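Local coordinates for DNA repair protein PprA (PDB 6MC8) that binds DNA as a radiation-induced repair factor linked to genome segregation and filament formation, at residues T183-G187 and E188-V192; P153-G156 and Q157-V160; P132-G136 and R137-G141; A248-L252 and P253-F257. The protein carries 2 engineered substitutions. All blocks are in the same frame, centred on the assembly; numbering follows the deposited sequence.

All four contacts are local, each made within one continuous run of chain, yet they differ with their place in the fold. Contact 1 is the buried one: a beta hairpin of strands 179-186 and 189-195, held by regular backbone bonds and an aromatic-methyl contact. Contact 2, partly buried, forms the start of helix 156-163, where a weak backbone bond, a water and apolar leucines do the work; it and contact 1 both lean on W277 of helix 274-304. Contacts 3 and 4 lie at the surface. Charge and a tight turn mark contact 3, whereas contact 4, its centre about 33 Å from that of contact 1, follows helix 245-250 and relies on an imidazole-to-carbonyl bond.

Contact 1. Residues T183-G187 and E188-V192; sequences TWRQG and ETLAV
W184 lays its indole over A191, its partner in a hydrogen-bonded antiparallel pair. From CB the chain turns so that CG sits between the backbone N and the carbonyl carbon (chi1 71°), which carries the ring across the neighbouring strand. Next along, W184 CD2 stands 3.9 Å from A191 CB; W184 CZ2 comes within 3.5 Å of the same methyl. Farther round, W184 CE3 is 3.6 Å from A191 O, and CZ3 meets V192 C obliquely. The methyl lies 17° off the normal of the six-membered ring, a CH-pi contact over the face. A serine here would probably leave A191 CB without its aromatic cover and open a gap beside V263 and I142. The two strands form a beta hairpin, closed by a type II' turn from Q186 to T189, with G187 at phi 74°. Its ladder includes W184 N to A191 O at 2.9 Å, answered by A191 N to W184 O at 2.8 Å. On the sheet face carrying R185 and L190, L190 CD1 stands over one face of the guanidinium, whose NH1 and NH2 bind the carbonyls of L161, I162 and G271. R185 NE donates in plane to a water at 3.0 Å, which bonds weakly to E188 O.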
loop_
_atom_site.group_PDB
_atom_site.type_symbol
_atom_site.label_atom_id
_atom_site.label_comp_id
_atom_site.label_asym_id
_atom_site.label_seq_id
_atom_site.Cartn_x
_atom_site.Cartn_y
_atom_site.Cartn_z
ATOM N N THR A 183 13.211 -7.833 1.113
ATOM C CA THR A 183 12.397 -7.759 -0.091
ATOM C C THR A 183 11.249 -6.789 0.144
ATOM O O THR A 183 10.624 -6.813 1.206
ATOM C CB THR A 183 11.869 -9.160 -0.463
ATOM O OG1 THR A 183 12.969 -10.009 -0.812
ATOM C CG2 THR A 183 10.867 -9.114 -1.610
ATOM N N TRP A 184 10.985 -5.921 -0.832
ATOM C CA TRP A 184 9.875 -4.994 -0.695
ATOM C C TRP A 184 9.251 -4.705 -2.051
ATOM O O TRP A 184 9.903 -4.806 -3.092
ATOM C CB TRP A 184 10.321 -3.698 -0.009
ATOM C CG TRP A 184 11.197 -2.780 -0.805
ATOM C CD1 TRP A 184 10.815 -1.642 -1.442
ATOM C CD2 TRP A 184 12.594 -2.935 -1.068
ATOM N NE1 TRP A 184 11.887 -1.061 -2.060
ATOM C CE2 TRP A 184 12.994 -1.838 -1.852
ATOM C CE3 TRP A 184 13.548 -3.895 -0.718
ATOM C CZ2 TRP A 184 14.305 -1.666 -2.281
ATOM C CZ3 TRP A 184 14.846 -3.722 -1.148
ATOM C CH2 TRP A 184 15.211 -2.622 -1.926
ATOM N N ARG A 185 7.965 -4.366 -2.020
ATOM C CA ARG A 185 7.229 -3.885 -3.179
ATOM C C ARG A 185 6.772 -2.456 -2.924
ATOM O O ARG A 185 6.269 -2.147 -1.843
ATOM C CB ARG A 185 6.020 -4.778 -3.496
ATOM C CG ARG A 185 5.144 -4.247 -4.629
ATOM C CD ARG A 185 3.998 -5.155 -5.013
ATOM N NE ARG A 185 4.456 -6.326 -5.741
ATOM C CZ ARG A 185 4.337 -7.568 -5.303
ATOM N NH1 ARG A 185 3.759 -7.803 -4.138
ATOM N NH2 ARG A 185 4.786 -8.574 -6.032
ATOM N N GLN A 186 6.970 -1.585 -3.909
ATOM C CA GLN A 186 6.420 -0.236 -3.884
ATOM C C GLN A 186 5.720 0.003 -5.213
ATOM O O GLN A 186 6.377 0.225 -6.234
ATOM C CB GLN A 186 7.499 0.812 -3.636
ATOM C CG GLN A 186 6.933 2.195 -3.416
ATOM C CD GLN A 186 7.999 3.216 -3.133
ATOM O OE1 GLN A 186 9.189 2.915 -3.182
ATOM N NE2 GLN A 186 7.584 4.432 -2.820
ATOM N N GLY A 187 4.392 -0.045 -5.198
ATOM C CA GLY A 187 3.616 0.106 -6.410
ATOM C C GLY A 187 3.681 -1.118 -7.293
ATOM O O GLY A 187 3.219 -2.194 -6.909
ATOM N N GLU A 188 4.253 -0.969 -8.481
ATOM C CA GLU A 188 4.420 -2.077 -9.407
ATOM C C GLU A 188 5.810 -2.685 -9.343
ATOM O O GLU A 188 6.076 -3.666 -10.041
ATOM C CB GLU A 188 4.125 -1.617 -10.837
ATOM C CG GLU A 188 2.701 -1.144 -11.057
ATOM C CD GLU A 188 1.684 -2.252 -10.906
ATOM O OE1 GLU A 188 2.000 -3.406 -11.261
ATOM O OE2 GLU A 188 0.569 -1.968 -10.424
ATOM N N THR A 189 6.693 -2.136 -8.516
ATOM C CA THR A 189 8.101 -2.498 -8.500
ATOM C C THR A 189 8.383 -3.444 -7.340
ATOM O O THR A 189 8.280 -3.047 -6.177
ATOM C CB THR A 189 8.973 -1.250 -8.382
ATOM O OG1 THR A 189 8.666 -0.345 -9.446
ATOM C CG2 THR A 189 10.439 -1.619 -8.457
ATOM N N LEU A 190 8.744 -4.683 -7.653
ATOM C CA LEU A 190 9.292 -5.606 -6.672
ATOM C C LEU A 190 10.795 -5.400 -6.598
ATOM O O LEU A 190 11.454 -5.226 -7.625
ATOM C CB LEU A 190 8.985 -7.061 -7.032
ATOM C CG LEU A 190 9.455 -8.126 -6.038
ATOM C CD1 LEU A 190 8.704 -8.012 -4.732
ATOM C CD2 LEU A 190 9.340 -9.515 -6.608
ATOM N N ALA A 191 11.337 -5.404 -5.388
ATOM C CA ALA A 191 12.751 -5.138 -5.199
ATOM C C ALA A 191 13.318 -6.006 -4.089
ATOM O O ALA A 191 12.602 -6.397 -3.165
ATOM C CB ALA A 191 12.984 -3.671 -4.890
ATOM N N VAL A 192 14.607 -6.305 -4.190
ATOM C CA VAL A 192 15.312 -7.102 -3.196
ATOM C C VAL A 192 16.710 -6.519 -3.010
ATOM O O VAL A 192 17.366 -6.123 -3.981
ATOM C CB VAL A 192 15.337 -8.600 -3.584
ATOM C CG1 VAL A 192 15.960 -8.831 -4.939
ATOM C CG2 VAL A 192 16.043 -9.434 -2.535
HETATM O O HOH W 1 5.521 -5.734 -8.521
#

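Contact 2. Residues P153-G156 and Q157-V160; sequences PGLG and QLRV
L155 O accepts a backbone hydrogen bond from R159 N across the first turn of helix 156-163, but the 3.1 Å separation goes with an N-H...O angle of only 135°, so the bond is weak. L155 holds the N-cap position, and its hydrocarbon side chain has no acceptor to offer the first amides of the helix. A water takes up part of that task: it accepts from L158 N at 3.3 Å and donates weakly to G154 O at 2.7 Å, bridging the incoming loop to the helix. A further weak bond joins Q157 OE1 to R152 N.

Close carbon-oxygen approaches come next. R159 CB packs 3.4 Å from L155 O, and V160 CG2 lies 3.5 Å from G156 O.

Apolar contact is carried by the two leucines. L155 CB leaves the backbone heading away from the helix, yet with CG swung roughly anti to the backbone N (chi1 -160°) the branch returns, and its CD1 reaches L158 CD1 at 4.1 Å, the side chains crossing at about a right angle. L155 CD2 stands 4.4 Å from R159 NH2, obliquely to the guanidinium.

Charge adds little: R159 makes a long, weak ion pair with E163 one turn further on. L155 and L158 both press on W277 of helix 274-304 and R159 touches V274 there, while V160 packs against V160 of the second subunit, placing this helix at the dimer interface.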
loop_
_atom_site.group_PDB
_atom_site.type_symbol
_atom_site.label_atom_id
_atom_site.label_comp_id
_atom_site.label_asym_id
_atom_site.label_seq_id
_atom_site.Cartn_x
_atom_site.Cartn_y
_atom_site.Cartn_z
ATOM N N PRO A 153 11.504 -19.169 9.020
ATOM C CA PRO A 153 12.270 -19.926 8.018
ATOM C C PRO A 153 11.451 -20.706 6.989
ATOM O O PRO A 153 11.467 -21.935 6.960
ATOM C CB PRO A 153 13.104 -20.878 8.876
ATOM C CG PRO A 153 13.199 -20.243 10.175
ATOM C CD PRO A 153 11.884 -19.595 10.380
ATOM N N GLY A 154 10.754 -19.979 6.118
ATOM C CA GLY A 154 10.037 -20.580 5.015
ATOM C C GLY A 154 10.029 -19.662 3.807
ATOM O O GLY A 154 10.710 -18.637 3.773
ATOM N N LEU A 155 9.250 -20.071 2.810
ATOM C CA LEU A 155 9.000 -19.253 1.632
ATOM C C LEU A 155 7.504 -18.992 1.464
ATOM O O LEU A 155 7.082 -18.407 0.463
ATOM C CB LEU A 155 9.614 -19.932 0.399
ATOM C CG LEU A 155 9.926 -19.165 -0.892
ATOM C CD1 LEU A 155 10.964 -18.106 -0.615
ATOM C CD2 LEU A 155 10.421 -20.100 -1.967
ATOM N N GLY A 156 6.699 -19.379 2.457
ATOM C CA GLY A 156 5.256 -19.259 2.330
ATOM C C GLY A 156 4.753 -17.858 2.611
ATOM O O GLY A 156 3.730 -17.435 2.067
ATOM N N GLN A 157 5.448 -17.132 3.488
ATOM C CA GLN A 157 5.160 -15.713 3.676
ATOM C C GLN A 157 5.445 -14.919 2.409
ATOM O O GLN A 157 4.614 -14.121 1.970
ATOM C CB GLN A 157 5.967 -15.154 4.845
ATOM C CG GLN A 157 5.362 -15.361 6.214
ATOM C CD GLN A 157 6.302 -14.947 7.321
ATOM O OE1 GLN A 157 7.496 -14.835 7.109
ATOM N NE2 GLN A 157 5.756 -14.642 8.480
ATOM N N LEU A 158 6.606 -15.146 1.796
ATOM C CA LEU A 158 7.000 -14.370 0.625
ATOM C C LEU A 158 6.165 -14.724 -0.595
ATOM O O LEU A 158 5.993 -13.892 -1.486
ATOM C CB LEU A 158 8.482 -14.581 0.331
ATOM C CG LEU A 158 9.432 -13.932 1.327
ATOM C CD1 LEU A 158 10.845 -14.402 1.101
ATOM C CD2 LEU A 158 9.348 -12.427 1.188
ATOM N N ARG A 159 5.632 -15.944 -0.650
ATOM C CA ARG A 159 4.846 -16.358 -1.807
ATOM C C ARG A 159 3.521 -15.612 -1.872
ATOM O O ARG A 159 3.073 -15.214 -2.950
ATOM C CB ARG A 159 4.624 -17.869 -1.772
ATOM C CG ARG A 159 3.887 -18.417 -2.971
ATOM C CD ARG A 159 3.868 -19.924 -2.952
ATOM N NE ARG A 159 5.203 -20.467 -3.162
ATOM C CZ ARG A 159 5.742 -20.672 -4.359
ATOM N NH1 ARG A 159 5.051 -20.388 -5.452
ATOM N NH2 ARG A 159 6.965 -21.171 -4.464
ATOM N N VAL A 160 2.897 -15.379 -0.720
ATOM C CA VAL A 160 1.634 -14.654 -0.701
ATOM C C VAL A 160 1.876 -13.155 -0.868
ATOM O O VAL A 160 1.091 -12.456 -1.516
ATOM C CB VAL A 160 0.868 -14.988 0.593
ATOM C CG1 VAL A 160 -0.452 -14.252 0.665
ATOM C CG2 VAL A 160 0.641 -16.479 0.698
HETATM O O HOH W 2 8.805 -16.749 3.662
#

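Contact 3. Residues P132-G136 and R137-G141; sequences PGPEG and RSEWG
R137 O accepts from G133 N at 2.7 Å, with an N-H...O angle of 151°, closing the loop around a type I turn from G133 to G136. A weak bond from G136 N to G133 O and the positive phi of G136 (90°) are consistent with a G1-type beta bulge beside a single P132-S138 bridge. This backbone knot is the tight part: P132 CA also approaches R137 O at 3.3 Å. Just outside, S138 O accepts from W172 NE1 and E139 O from R148.

The exposed side chains come just as close but are less directed. E135 CG lies over one face of the R137 guanidinium, 3.4 Å from both NH1 and NH2. E135 OE2 is 3.2 Å from R137 NH2 but well out of the guanidinium plane, and the carboxylate is tilted 32° from it; this salt bridge therefore rests on charge, with no N-H directed at the oxygen. R137 also makes a cation-pi contact with W180. A methionine in its place would probably leave the E135 carboxylate without its countercharge and deprive W180 of its cation. On E139 the chain runs extended past CG, bringing OE2 to 3.2 Å from G133 CA.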
loop_
_atom_site.group_PDB
_atom_site.type_symbol
_atom_site.label_atom_id
_atom_site.label_comp_id
_atom_site.label_asym_id
_atom_site.label_seq_id
_atom_site.Cartn_x
_atom_site.Cartn_y
_atom_site.Cartn_z
ATOM N N PRO A 132 21.834 3.431 12.197
ATOM C CA PRO A 132 22.281 2.049 12.384
ATOM C C PRO A 132 21.664 1.422 13.623
ATOM O O PRO A 132 21.291 2.109 14.576
ATOM C CB PRO A 132 23.800 2.184 12.541
ATOM C CG PRO A 132 24.129 3.507 11.968
ATOM C CD PRO A 132 22.959 4.371 12.298
ATOM N N GLY A 133 21.563 0.100 13.599
ATOM C CA GLY A 133 21.158 -0.649 14.761
ATOM C C GLY A 133 22.354 -1.045 15.597
ATOM O O GLY A 133 23.470 -0.562 15.388
ATOM N N PRO A 134 22.141 -1.928 16.574
ATOM C CA PRO A 134 23.275 -2.409 17.377
ATOM C C PRO A 134 24.217 -3.309 16.602
ATOM O O PRO A 134 25.410 -3.367 16.922
ATOM C CB PRO A 134 22.593 -3.156 18.530
ATOM C CG PRO A 134 21.274 -3.547 17.993
ATOM C CD PRO A 134 20.858 -2.474 17.041
ATOM N N GLU A 135 23.721 -4.007 15.589
ATOM C CA GLU A 135 24.555 -4.823 14.720
ATOM C C GLU A 135 24.957 -4.111 13.435
ATOM O O GLU A 135 25.413 -4.768 12.496
ATOM C CB GLU A 135 23.844 -6.143 14.399
ATOM C CG GLU A 135 22.488 -5.967 13.780
ATOM C CD GLU A 135 21.375 -6.034 14.805
ATOM O OE1 GLU A 135 21.685 -6.110 16.006
ATOM O OE2 GLU A 135 20.199 -5.975 14.410
ATOM N N GLY A 136 24.804 -2.790 13.370
ATOM C CA GLY A 136 25.363 -1.997 12.299
ATOM C C GLY A 136 24.477 -1.792 11.091
ATOM O O GLY A 136 24.742 -0.875 10.303
ATOM N N ARG A 137 23.444 -2.609 10.909
ATOM C CA ARG A 137 22.579 -2.464 9.750
ATOM C C ARG A 137 21.606 -1.311 9.949
ATOM O O ARG A 137 21.381 -0.837 11.063
ATOM C CB ARG A 137 21.799 -3.748 9.489
ATOM C CG ARG A 137 22.653 -4.905 9.067
ATOM C CD ARG A 137 21.803 -6.092 8.658
ATOM N NE ARG A 137 20.913 -6.520 9.731
ATOM C CZ ARG A 137 21.271 -7.307 10.740
ATOM N NH1 ARG A 137 22.516 -7.740 10.842
ATOM N NH2 ARG A 137 20.388 -7.641 11.665
ATOM N N SER A 138 21.013 -0.873 8.844
ATOM C CA SER A 138 20.136 0.288 8.868
ATOM C C SER A 138 18.790 -0.067 9.486
ATOM O O SER A 138 18.175 -1.075 9.129
ATOM C CB SER A 138 19.945 0.828 7.454
ATOM O OG SER A 138 19.099 1.960 7.450
ATOM N N GLU A 139 18.329 0.768 10.414
ATOM C CA GLU A 139 17.045 0.548 11.064
ATOM C C GLU A 139 15.875 1.186 10.335
ATOM O O GLU A 139 14.728 0.899 10.690
ATOM C CB GLU A 139 17.060 1.079 12.500
ATOM C CG GLU A 139 17.815 0.226 13.490
ATOM C CD GLU A 139 17.806 0.822 14.880
ATOM O OE1 GLU A 139 17.366 1.978 15.026
ATOM O OE2 GLU A 139 18.222 0.133 15.828
ATOM N N TRP A 140 16.127 2.045 9.351
ATOM C CA TRP A 140 15.032 2.667 8.625
ATOM C C TRP A 140 14.306 1.644 7.766
ATOM O O TRP A 140 14.914 0.720 7.220
ATOM C CB TRP A 140 15.512 3.795 7.708
ATOM C CG TRP A 140 16.159 4.989 8.338
ATOM C CD1 TRP A 140 17.439 5.406 8.158
ATOM C CD2 TRP A 140 15.569 5.898 9.271
ATOM N NE1 TRP A 140 17.676 6.538 8.886
ATOM C CE2 TRP A 140 16.545 6.858 9.586
ATOM C CE3 TRP A 140 14.311 6.000 9.863
ATOM C CZ2 TRP A 140 16.305 7.901 10.472
ATOM C CZ3 TRP A 140 14.074 7.035 10.737
ATOM C CH2 TRP A 140 15.065 7.972 11.035
ATOM N N GLY A 141 12.996 1.817 7.652
ATOM C CA GLY A 141 12.259 1.142 6.616
ATOM C C GLY A 141 12.379 1.870 5.290
ATOM O O GLY A 141 12.516 3.086 5.229
#

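Contact 4. Residues A248-L252 and P253-F257; sequences ALNQL and PEAHF
Helix 245-250 gives way here to a short 3-10 segment, P253 to A255, and the chain doubles back so that H256 meets the end of the helix it has just left. H256 NE2 donates to N250 O at 2.7 Å, with an N-H...O angle of 157°. The acceptor lies only 3° out of the imidazole plane, so the ring presents its edge squarely, and on the same ring H256 CD2 comes within 3.2 Å of L252 O. The N250 side-chain amide stands at 74° to the ring, its ND2 being 3.8 Å from H256 CE1. A255 CB covers one face of the imidazole and sits 3.4 Å from L249 O, which is also bonded by L252 N.

E254 bends at chi2, folding its carboxylate back until OE1 lies 3.3 Å from L252 CB; its OE2 makes a long, weak ion pair with R298. L249 and L252 face helix 274-304 through L303 and V302, while H256 packs on A119 and R120 of helix 119-127, so the turn packs on both helices.

A255 N bonds to L252 O at 3.2 Å, coming from above the carbonyl plane, and H256 N bonds to P253 O at 3.1 Å: two successive amides each reaching the carbonyl three residues back, the pattern typical of a 3-10 turn.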
loop_
_atom_site.group_PDB
_atom_site.type_symbol
_atom_site.label_atom_id
_atom_site.label_comp_id
_atom_site.label_asym_id
_atom_site.label_seq_id
_atom_site.Cartn_x
_atom_site.Cartn_y
_atom_site.Cartn_z
ATOM N N ALA A 248 47.044 11.759 0.213
ATOM C CA ALA A 248 46.481 11.702 -1.129
ATOM C C ALA A 248 45.348 10.692 -1.198
ATOM O O ALA A 248 44.399 10.861 -1.969
ATOM C CB ALA A 248 47.573 11.361 -2.140
ATOM N N LEU A 249 45.422 9.639 -0.414
ATOM C CA LEU A 249 44.340 8.637 -0.337
ATOM C C LEU A 249 43.100 9.262 0.310
ATOM O O LEU A 249 42.045 8.943 -0.079
ATOM C CB LEU A 249 44.867 7.427 0.431
ATOM C CG LEU A 249 43.913 6.253 0.604
ATOM C CD1 LEU A 249 43.548 5.662 -0.722
ATOM C CD2 LEU A 249 44.519 5.197 1.480
ATOM N N ASN A 250 43.283 10.132 1.288
ATOM C CA ASN A 250 42.186 10.808 2.020
ATOM C C ASN A 250 41.340 11.722 1.137
ATOM O O ASN A 250 40.233 11.924 1.480
ATOM C CB ASN A 250 42.620 11.394 3.353
ATOM C CG ASN A 250 41.652 10.998 4.435
ATOM O OD1 ASN A 250 41.509 9.816 4.742
ATOM N ND2 ASN A 250 40.957 11.973 4.983
ATOM N N GLN A 251 41.907 12.315 0.096
ATOM C CA GLN A 251 41.148 13.166 -0.843
ATOM C C GLN A 251 40.412 12.293 -1.848
ATOM O O GLN A 251 39.694 12.823 -2.626
ATOM C CB GLN A 251 42.060 14.081 -1.639
ATOM C CG GLN A 251 43.102 14.796 -0.821
ATOM C CD GLN A 251 42.515 15.644 0.271
ATOM O OE1 GLN A 251 41.608 16.415 0.058
ATOM N NE2 GLN A 251 43.054 15.510 1.457
ATOM N N LEU A 252 40.645 11.002 -1.852
ATOM C CA LEU A 252 39.963 10.156 -2.808
ATOM C C LEU A 252 38.612 9.707 -2.253
ATOM O O LEU A 252 38.460 9.529 -1.043
ATOM C CB LEU A 252 40.815 8.937 -3.136
ATOM C CG LEU A 252 42.166 9.164 -3.813
ATOM C CD1 LEU A 252 42.875 7.843 -3.976
ATOM C CD2 LEU A 252 42.024 9.858 -5.150
ATOM N N PRO A 253 37.611 9.518 -3.121
ATOM C CA PRO A 253 36.327 8.978 -2.651
ATOM C C PRO A 253 36.396 7.527 -2.240
ATOM O O PRO A 253 35.479 7.040 -1.574
ATOM C CB PRO A 253 35.405 9.177 -3.859
ATOM C CG PRO A 253 36.314 9.195 -5.013
ATOM C CD PRO A 253 37.567 9.852 -4.552
ATOM N N GLU A 254 37.466 6.830 -2.616
ATOM C CA GLU A 254 37.694 5.462 -2.182
ATOM C C GLU A 254 37.966 5.367 -0.684
ATOM O O GLU A 254 37.789 4.300 -0.091
ATOM C CB GLU A 254 38.859 4.878 -2.976
ATOM C CG GLU A 254 38.543 4.537 -4.429
ATOM C CD GLU A 254 38.672 5.710 -5.373
ATOM O OE1 GLU A 254 39.099 6.789 -4.935
ATOM O OE2 GLU A 254 38.338 5.555 -6.560
ATOM N N ALA A 255 38.398 6.459 -0.057
ATOM C CA ALA A 255 38.592 6.458 1.384
ATOM C C ALA A 255 37.325 6.783 2.158
ATOM O O ALA A 255 37.359 6.791 3.391
ATOM C CB ALA A 255 39.675 7.459 1.773
ATOM N N HIS A 256 36.216 7.065 1.473
ATOM C CA HIS A 256 35.014 7.548 2.134
ATOM C C HIS A 256 33.742 6.875 1.644
ATOM O O HIS A 256 32.665 7.166 2.168
ATOM C CB HIS A 256 34.896 9.065 1.950
ATOM C CG HIS A 256 36.101 9.806 2.428
ATOM N ND1 HIS A 256 36.372 9.997 3.764
ATOM C CD2 HIS A 256 37.140 10.344 1.751
ATOM C CE1 HIS A 256 37.515 10.645 3.886
ATOM N NE2 HIS A 256 37.999 10.870 2.680
ATOM N N PHE A 257 33.838 5.975 0.673
ATOM C CA PHE A 257 32.689 5.283 0.114
ATOM C C PHE A 257 33.086 3.855 -0.215
ATOM O O PHE A 257 34.140 3.617 -0.805
ATOM C CB PHE A 257 32.169 5.990 -1.142
ATOM C CG PHE A 257 31.459 7.278 -0.863
ATOM C CD1 PHE A 257 30.109 7.283 -0.572
ATOM C CD2 PHE A 257 32.143 8.481 -0.874
ATOM C CE1 PHE A 257 29.452 8.460 -0.314
ATOM C CE2 PHE A 257 31.491 9.660 -0.605
ATOM C CZ PHE A 257 30.143 9.650 -0.331
#